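Local coordinates for protein myosin-I heavy chain (PDB 5EJR) that works as an actin-based motor with ATPase activity in the early steps of phagocytosis and in adhesion, this chain being its C-terminal MyTH4-FERM tail region, at residues I350-Q353 / L354-N358; E391-I394 / F395-V398; K66-S69 / E70-W74. All coordinates share one frame; numbering follows the deposited sequence.

Interaction 1: residues I350-Q353 / L354-N358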
loop_
_atom_site.group_PDB
_atom_site.type_symbol
_atom_site.label_atom_id
_atom_site.label_comp_id
_atom_site.label_asym_id
_atom_site.label_seq_id
_atom_site.Cartn_x
_atom_site.Cartn_y
_atom_site.Cartn_z
ATOM N N ILE A 350 7.955 -27.327 -26.097
ATOM C CA ILE A 350 9.065 -26.429 -25.765
ATOM C C ILE A 350 9.348 -26.480 -24.292
ATOM O O ILE A 350 10.495 -26.576 -23.901
ATOM C CB ILE A 350 8.776 -24.960 -26.224
ATOM C CG1 ILE A 350 8.705 -24.869 -27.737
ATOM C CG2 ILE A 350 9.841 -23.999 -25.665
ATOM C CD1 ILE A 350 8.027 -23.610 -28.207
ATOM N N LEU A 351 8.304 -26.337 -23.465
ATOM C CA LEU A 351 8.452 -26.345 -22.015
ATOM C C LEU A 351 9.005 -27.656 -21.486
ATOM O O LEU A 351 9.732 -27.646 -20.493
ATOM C CB LEU A 351 7.130 -25.956 -21.313
ATOM C CG LEU A 351 6.614 -24.506 -21.565
ATOM C CD1 LEU A 351 5.399 -24.228 -20.736
ATOM C CD2 LEU A 351 7.667 -23.471 -21.217
ATOM N N ILE A 352 8.690 -28.773 -22.156
ATOM C CA ILE A 352 9.253 -30.097 -21.783
ATOM C C ILE A 352 10.768 -30.096 -22.103
ATOM O O ILE A 352 11.564 -30.479 -21.252
ATOM C CB ILE A 352 8.475 -31.258 -22.493
ATOM C CG1 ILE A 352 7.092 -31.452 -21.819
ATOM C CG2 ILE A 352 9.294 -32.598 -22.477
ATOM C CD1 ILE A 352 6.080 -32.285 -22.650
ATOM N N GLN A 353 11.166 -29.573 -23.270
ATOM C CA GLN A 353 12.590 -29.501 -23.630
ATOM C C GLN A 353 13.357 -28.620 -22.627
ATOM O O GLN A 353 14.524 -28.909 -22.310
ATOM C CB GLN A 353 12.780 -29.061 -25.091
ATOM C CG GLN A 353 14.185 -29.388 -25.627
ATOM C CD GLN A 353 14.471 -28.929 -27.035
ATOM O OE1 GLN A 353 13.579 -28.587 -27.803
ATOM N NE2 GLN A 353 15.738 -28.930 -27.419
ATOM N N LEU A 354 12.679 -27.604 -22.046
ATOM C CA LEU A 354 13.305 -26.762 -21.028
ATOM C C LEU A 354 13.453 -27.511 -19.691
ATOM O O LEU A 354 14.435 -27.305 -18.985
ATOM C CB LEU A 354 12.551 -25.428 -20.845
ATOM C CG LEU A 354 12.838 -24.338 -21.895
ATOM C CD1 LEU A 354 11.733 -23.262 -21.902
ATOM C CD2 LEU A 354 14.165 -23.685 -21.655
ATOM N N LEU A 355 12.482 -28.347 -19.321
ATOM C CA LEU A 355 12.573 -29.125 -18.081
ATOM C C LEU A 355 13.556 -30.306 -18.223
ATOM O O LEU A 355 14.199 -30.689 -17.249
ATOM C CB LEU A 355 11.202 -29.717 -17.725
ATOM C CG LEU A 355 10.151 -28.791 -17.193
ATOM C CD1 LEU A 355 8.788 -29.487 -17.208
ATOM C CD2 LEU A 355 10.512 -28.327 -15.784
ATOM N N TYR A 356 13.619 -30.907 -19.415
ATOM C CA TYR A 356 14.437 -32.091 -19.685
ATOM C C TYR A 356 15.376 -31.881 -20.879
ATOM O O TYR A 356 15.106 -32.399 -21.960
ATOM C CB TYR A 356 13.521 -33.326 -19.851
ATOM C CG TYR A 356 12.577 -33.503 -18.676
ATOM C CD1 TYR A 356 13.036 -33.983 -17.452
ATOM C CD2 TYR A 356 11.234 -33.161 -18.780
ATOM C CE1 TYR A 356 12.174 -34.132 -16.365
ATOM C CE2 TYR A 356 10.372 -33.275 -17.691
ATOM C CZ TYR A 356 10.838 -33.785 -16.492
ATOM O OH TYR A 356 9.973 -33.924 -15.426
ATOM N N PRO A 357 16.468 -31.098 -20.715
ATOM C CA PRO A 357 17.364 -30.801 -21.864
ATOM C C PRO A 357 17.870 -31.984 -22.723
ATOM O O PRO A 357 18.225 -31.760 -23.884
ATOM C CB PRO A 357 18.539 -30.073 -21.221
ATOM C CG PRO A 357 18.026 -29.509 -19.970
ATOM C CD PRO A 357 16.895 -30.375 -19.499
ATOM N N ASN A 358 17.902 -33.225 -22.169
ATOM C CA ASN A 358 18.333 -34.470 -22.840
ATOM C C ASN A 358 17.174 -35.106 -23.636
ATOM O O ASN A 358 16.387 -35.887 -23.095
ATOM C CB ASN A 358 18.929 -35.463 -21.812
ATOM C CG ASN A 358 18.068 -35.754 -20.583
ATOM O OD1 ASN A 358 16.981 -35.185 -20.370
ATOM N ND2 ASN A 358 18.552 -36.648 -19.729
HETATM O O HOH W 1 17.639 -29.605 -25.496
#
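Helix 341-355, in the helical middle lobe of the FERM domain, ends where Tyr-356 bonds back to Ile-352, a worked example of a helix C-terminus with an apolar and a polar flank. Three successive i to i+4 bonds carry the helix to its end, and the last is the shortest: Tyr-356 N gives its hydrogen to Ile-352 O at 2.8 Å. Tyr-356 itself has already left helical geometry. Pro-357 has no N-H to offer Gln-353 O; its CA makes a CA-H...O contact, Pro-357 CA to Gln-353 O, at 3.4 Å.

The side chains divide by direction. Leu-354 CD1 lies 4.1 Å from Leu-351 CD2, the two chains slanting across one another, and Ile-350 CG2 also borders Leu-354 CD1. A chi1 of -80° puts Leu-354 CG beside its own backbone N, back over the preceding turn, where it rests 3.8 Å from Ile-350 O. Helices 317-332 and 402-416 cover this cluster through Tyr-324 and Leu-405. On another side Ile-352 CG2 touches the tyrosine ring at Tyr-356 CD2, 4.2 Å away, while the ring's hydroxyl is hydrogen-bonded to Gln-371.

Gln-353 swings the other way: CG stands opposite the backbone N (chi1 -162°) and the chain runs out straight. Its NE2 donates to a water at 2.8 Å, and that water in turn donates to Pro-357 O, also at 2.8 Å. The chemistry implies a helix end fastened in two ways, by leucine and isoleucine contacts facing the neighbouring helices, and by a water that lets a glutamine amide serve a carbonyl beyond the last helical turn.

Interaction 2: residues E391-I394 / F395-V398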
loop_
_atom_site.group_PDB
_atom_site.type_symbol
_atom_site.label_atom_id
_atom_site.label_comp_id
_atom_site.label_asym_id
_atom_site.label_seq_id
_atom_site.Cartn_x
_atom_site.Cartn_y
_atom_site.Cartn_z
ATOM N N GLU A 391 3.785 -35.672 -28.124
ATOM C CA GLU A 391 4.792 -36.554 -28.706
ATOM C C GLU A 391 5.039 -36.186 -30.196
ATOM O O GLU A 391 6.193 -36.082 -30.624
ATOM C CB GLU A 391 4.347 -38.021 -28.518
ATOM C CG GLU A 391 5.219 -39.052 -29.185
ATOM C CD GLU A 391 4.649 -40.425 -28.896
ATOM O OE1 GLU A 391 3.631 -40.764 -29.531
ATOM O OE2 GLU A 391 5.097 -41.077 -27.926
ATOM N N SER A 392 3.980 -35.902 -30.942
ATOM C CA SER A 392 4.099 -35.490 -32.346
ATOM C C SER A 392 4.884 -34.156 -32.537
ATOM O O SER A 392 5.705 -34.057 -33.445
ATOM C CB SER A 392 2.731 -35.437 -33.016
ATOM O OG SER A 392 2.215 -36.746 -33.190
ATOM N N GLN A 393 4.648 -33.163 -31.675
ATOM C CA GLN A 393 5.346 -31.869 -31.765
ATOM C C GLN A 393 6.813 -31.966 -31.378
ATOM O O GLN A 393 7.655 -31.258 -31.958
ATOM C CB GLN A 393 4.618 -30.772 -30.975
ATOM C CG GLN A 393 3.202 -30.523 -31.521
ATOM C CD GLN A 393 3.201 -30.152 -32.991
ATOM O OE1 GLN A 393 4.094 -29.452 -33.494
ATOM N NE2 GLN A 393 2.241 -30.687 -33.729
ATOM N N ILE A 394 7.121 -32.864 -30.408
ATOM C CA ILE A 394 8.486 -33.130 -29.955
ATOM C C ILE A 394 9.350 -33.643 -31.145
ATOM O O ILE A 394 10.510 -33.234 -31.260
ATOM C CB ILE A 394 8.514 -34.031 -28.687
ATOM C CG1 ILE A 394 8.008 -33.215 -27.459
ATOM C CG2 ILE A 394 9.924 -34.612 -28.430
ATOM C CD1 ILE A 394 7.800 -33.982 -26.167
ATOM N N PHE A 395 8.751 -34.463 -32.064
ATOM C CA PHE A 395 9.407 -34.935 -33.300
ATOM C C PHE A 395 9.842 -33.761 -34.210
ATOM O O PHE A 395 10.790 -33.908 -34.980
ATOM C CB PHE A 395 8.456 -35.807 -34.133
ATOM C CG PHE A 395 8.083 -37.151 -33.550
ATOM C CD1 PHE A 395 9.037 -37.952 -32.935
ATOM C CD2 PHE A 395 6.792 -37.643 -33.673
ATOM C CE1 PHE A 395 8.687 -39.198 -32.404
ATOM C CE2 PHE A 395 6.442 -38.881 -33.127
ATOM C CZ PHE A 395 7.389 -39.645 -32.497
ATOM N N GLU A 396 9.113 -32.627 -34.159
ATOM C CA GLU A 396 9.398 -31.460 -34.997
ATOM C C GLU A 396 10.339 -30.461 -34.327
ATOM O O GLU A 396 10.699 -29.454 -34.933
ATOM C CB GLU A 396 8.097 -30.800 -35.472
ATOM C CG GLU A 396 7.337 -31.662 -36.466
ATOM C CD GLU A 396 6.028 -31.090 -36.969
ATOM O OE1 GLU A 396 6.050 -29.997 -37.580
ATOM O OE2 GLU A 396 4.985 -31.765 -36.800
ATOM N N LEU A 397 10.776 -30.771 -33.097
ATOM C CA LEU A 397 11.650 -29.922 -32.303
ATOM C C LEU A 397 13.103 -30.326 -32.423
ATOM O O LEU A 397 13.473 -31.453 -32.088
ATOM C CB LEU A 397 11.190 -29.905 -30.826
ATOM C CG LEU A 397 10.915 -28.535 -30.199
ATOM C CD1 LEU A 397 9.723 -27.869 -30.841
ATOM C CD2 LEU A 397 10.645 -28.665 -28.727
ATOM N N VAL A 398 13.929 -29.406 -32.913
ATOM C CA VAL A 398 15.373 -29.642 -33.054
ATOM C C VAL A 398 16.102 -29.182 -31.787
ATOM O O VAL A 398 15.470 -28.543 -30.941
ATOM C CB VAL A 398 15.962 -29.024 -34.349
ATOM C CG1 VAL A 398 15.609 -29.882 -35.562
ATOM C CG2 VAL A 398 15.511 -27.570 -34.543
HETATM O O HOH W 2 4.919 -34.933 -36.190
HETATM O O HOH W 3 4.336 -28.502 -36.025
HETATM O O HOH W 4 2.268 -31.028 -36.527
#
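Ile-394 and Leu-397 form the packed side of the turn that ends helix 383-394, lying against Ala-349 and Gln-353 of helix 341-355, with Leu-397 CB 3.4 Å from Ile-394 O. The backbone here is compact. After the weak bond from Phe-395 N to Glu-391 O the spacing shortens: Glu-396 N bonds to Gln-393 O, and Leu-397 N to Ile-394 O at 3.1 Å in a type I beta turn.

The outer side is looser. The exposed Phe-395 ring folds back over the last helical turn, with Glu-391 O 3.5 Å above one face and offset toward the rim. Its chi1 of -68° sets CG beside the backbone N and the ring alongside Glu-391, whose CG lies 4.0 Å from Phe-395 CZ. Gln-393, which also touches Ser-345 and Ile-346, runs beside Glu-396, yet Gln-393 OE1 stays 4.1 Å from Glu-396 OE2, and waters join them. One donates to Gln-393 OE1 and Glu-396 OE1; a second accepts from Gln-393 NE2 and donates to Glu-396 OE2, which a third links to Ser-392 O. Both carboxylate oxygens thus receive hydrogens, and the charge is probably steadied by hydration rather than by a counter-ion within this turn.

Interaction 3: residues K66-S69 / E70-W74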
loop_
_atom_site.group_PDB
_atom_site.type_symbol
_atom_site.label_atom_id
_atom_site.label_comp_id
_atom_site.label_asym_id
_atom_site.label_seq_id
_atom_site.Cartn_x
_atom_site.Cartn_y
_atom_site.Cartn_z
ATOM N N LYS A 66 -15.704 10.887 21.754
ATOM C CA LYS A 66 -15.460 9.535 21.212
ATOM C C LYS A 66 -13.950 9.304 21.046
ATOM O O LYS A 66 -13.473 8.202 21.335
ATOM C CB LYS A 66 -16.161 9.330 19.856
ATOM C CG LYS A 66 -16.173 7.879 19.367
ATOM C CD LYS A 66 -16.682 7.776 17.939
ATOM C CE LYS A 66 -16.933 6.351 17.508
ATOM N NZ LYS A 66 -17.393 6.282 16.095
ATOM N N ASN A 67 -13.221 10.342 20.573
ATOM C CA ASN A 67 -11.772 10.308 20.361
ATOM C C ASN A 67 -11.024 10.046 21.663
ATOM O O ASN A 67 -10.066 9.263 21.667
ATOM C CB ASN A 67 -11.286 11.617 19.777
ATOM C CG ASN A 67 -9.847 11.541 19.336
ATOM O OD1 ASN A 67 -9.522 11.048 18.259
ATOM N ND2 ASN A 67 -8.955 11.964 20.185
ATOM N N PHE A 68 -11.465 10.708 22.772
ATOM C CA PHE A 68 -10.844 10.539 24.078
ATOM C C PHE A 68 -10.886 9.106 24.529
ATOM O O PHE A 68 -9.840 8.569 24.890
ATOM C CB PHE A 68 -11.445 11.473 25.134
ATOM C CG PHE A 68 -10.570 11.564 26.360
ATOM C CD1 PHE A 68 -9.479 12.421 26.392
ATOM C CD2 PHE A 68 -10.827 10.780 27.475
ATOM C CE1 PHE A 68 -8.667 12.501 27.522
ATOM C CE2 PHE A 68 -10.005 10.847 28.598
ATOM C CZ PHE A 68 -8.940 11.714 28.616
ATOM N N SER A 69 -12.066 8.466 24.446
ATOM C CA SER A 69 -12.218 7.058 24.817
ATOM C C SER A 69 -11.334 6.140 23.948
ATOM O O SER A 69 -10.866 5.122 24.443
ATOM C CB SER A 69 -13.683 6.625 24.792
ATOM O OG SER A 69 -14.226 6.551 23.486
ATOM N N GLU A 70 -11.065 6.536 22.678
ATOM C CA GLU A 70 -10.202 5.776 21.769
ATOM C C GLU A 70 -8.732 5.901 22.190
ATOM O O GLU A 70 -8.012 4.897 22.185
ATOM C CB GLU A 70 -10.436 6.181 20.305
ATOM C CG GLU A 70 -11.786 5.694 19.801
ATOM C CD GLU A 70 -12.157 5.965 18.359
ATOM O OE1 GLU A 70 -11.408 6.685 17.659
ATOM O OE2 GLU A 70 -13.228 5.475 17.936
ATOM N N ILE A 71 -8.308 7.120 22.603
ATOM C CA ILE A 71 -6.965 7.382 23.134
ATOM C C ILE A 71 -6.751 6.471 24.366
ATOM O O ILE A 71 -5.748 5.757 24.449
ATOM C CB ILE A 71 -6.772 8.896 23.417
ATOM C CG1 ILE A 71 -6.665 9.662 22.082
ATOM C CG2 ILE A 71 -5.553 9.157 24.313
ATOM C CD1 ILE A 71 -6.374 11.172 22.151
ATOM N N MET A 72 -7.767 6.423 25.256
ATOM C CA MET A 72 -7.795 5.579 26.453
ATOM C C MET A 72 -7.666 4.095 26.112
ATOM O O MET A 72 -6.978 3.368 26.819
ATOM C CB MET A 72 -9.068 5.856 27.267
ATOM C CG MET A 72 -9.068 7.218 27.941
ATOM S SD MET A 72 -10.444 7.435 29.110
ATOM C CE MET A 72 -10.111 6.101 30.267
ATOM N N MET A 73 -8.288 3.657 25.010
ATOM C CA MET A 73 -8.219 2.284 24.505
ATOM C C MET A 73 -6.813 1.981 24.014
ATOM O O MET A 73 -6.313 0.885 24.237
ATOM C CB MET A 73 -9.199 2.099 23.343
ATOM C CG MET A 73 -10.628 1.978 23.772
ATOM S SD MET A 73 -11.763 2.228 22.395
ATOM C CE MET A 73 -11.827 0.677 21.786
ATOM N N TRP A 74 -6.184 2.948 23.323
ATOM C CA TRP A 74 -4.833 2.790 22.783
ATOM C C TRP A 74 -3.813 2.655 23.928
ATOM O O TRP A 74 -2.933 1.786 23.891
ATOM C CB TRP A 74 -4.476 3.976 21.879
ATOM C CG TRP A 74 -3.018 4.037 21.568
ATOM C CD1 TRP A 74 -2.096 4.893 22.098
ATOM C CD2 TRP A 74 -2.291 3.130 20.730
ATOM N NE1 TRP A 74 -0.844 4.611 21.598
ATOM C CE2 TRP A 74 -0.930 3.515 20.776
ATOM C CE3 TRP A 74 -2.662 2.037 19.925
ATOM C CZ2 TRP A 74 0.059 2.856 20.033
ATOM C CZ3 TRP A 74 -1.683 1.393 19.179
ATOM C CH2 TRP A 74 -0.340 1.792 19.250
#
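Phe-68 meets Met-72 one turn further along, the sulfur lying obliquely beside the ring: Met-72 SD is 3.5 Å from Phe-68 CE2 and 4.6 Å from the ring centroid, a direction 64° off the ring normal, in a Met-aromatic contact. With Phe-68 CG opposite its backbone N (chi1 -165°), the ring reaches forward along the helix to where the Met-72 chain crosses it. Beneath them Met-72 N donates to Phe-68 O at 3.0 Å.

Asn-67 and Ile-71 cross at a slant, Asn-67 ND2 lying 3.3 Å from Ile-71 CD1. The amide is occupied elsewhere, since ND2 donates to Gln-110 and OD1 accepts from Arg-96. All this belongs to helix 58-75 of the MyTH4 domain, a helical bundle in which helices 86-99, 104-113 and 121-137 pack around it.

On the more exposed side, Ser-69 OG bonds back to Lys-66 O at 2.8 Å, and Glu-70 N reaches the same oxygen from the same face of its plane at 3.2 Å, giving this carbonyl two donors. Glu-70 extends its chain over Lys-66 O. Its OE1 takes a salt bridge from Arg-96 and a hydrogen bond from Ser-92, while OE2 lies 3.8 Å from Lys-66 CE. An alanine in place of Glu-70 would probably cost Arg-96 this carboxylate, leaving it the neutral Asn-67 OD1 at this site, and Ser-92 this acceptor, weakening the join between helices 58-75 and 86-99. Lys-66 NZ, 4.6 Å from Glu-70 OE2, is too far for direct contact but may still feel the opposite charge.

How the interactions relate
Interactions 1 and 2 are neighbours in the FERM middle lobe, their centres about 12 Å apart, and both lie at a helix C-terminus. They pack directly, Gln-353 against Leu-397 and Ile-352 against Ile-394. Interaction 1 is partly buried, whereas interaction 2 is a surface contact; both include water bridges, one in the first and three in the second, where they gather round a carboxylate. Interaction 3, also partly buried, lies across the chain's centre within the MyTH4 domain, about 47 Å from interaction 1 at the nearest atoms. There the helix continues through both segments, sulfur meets an aromatic ring, and the charged side chain finds its partners on a neighbouring helix.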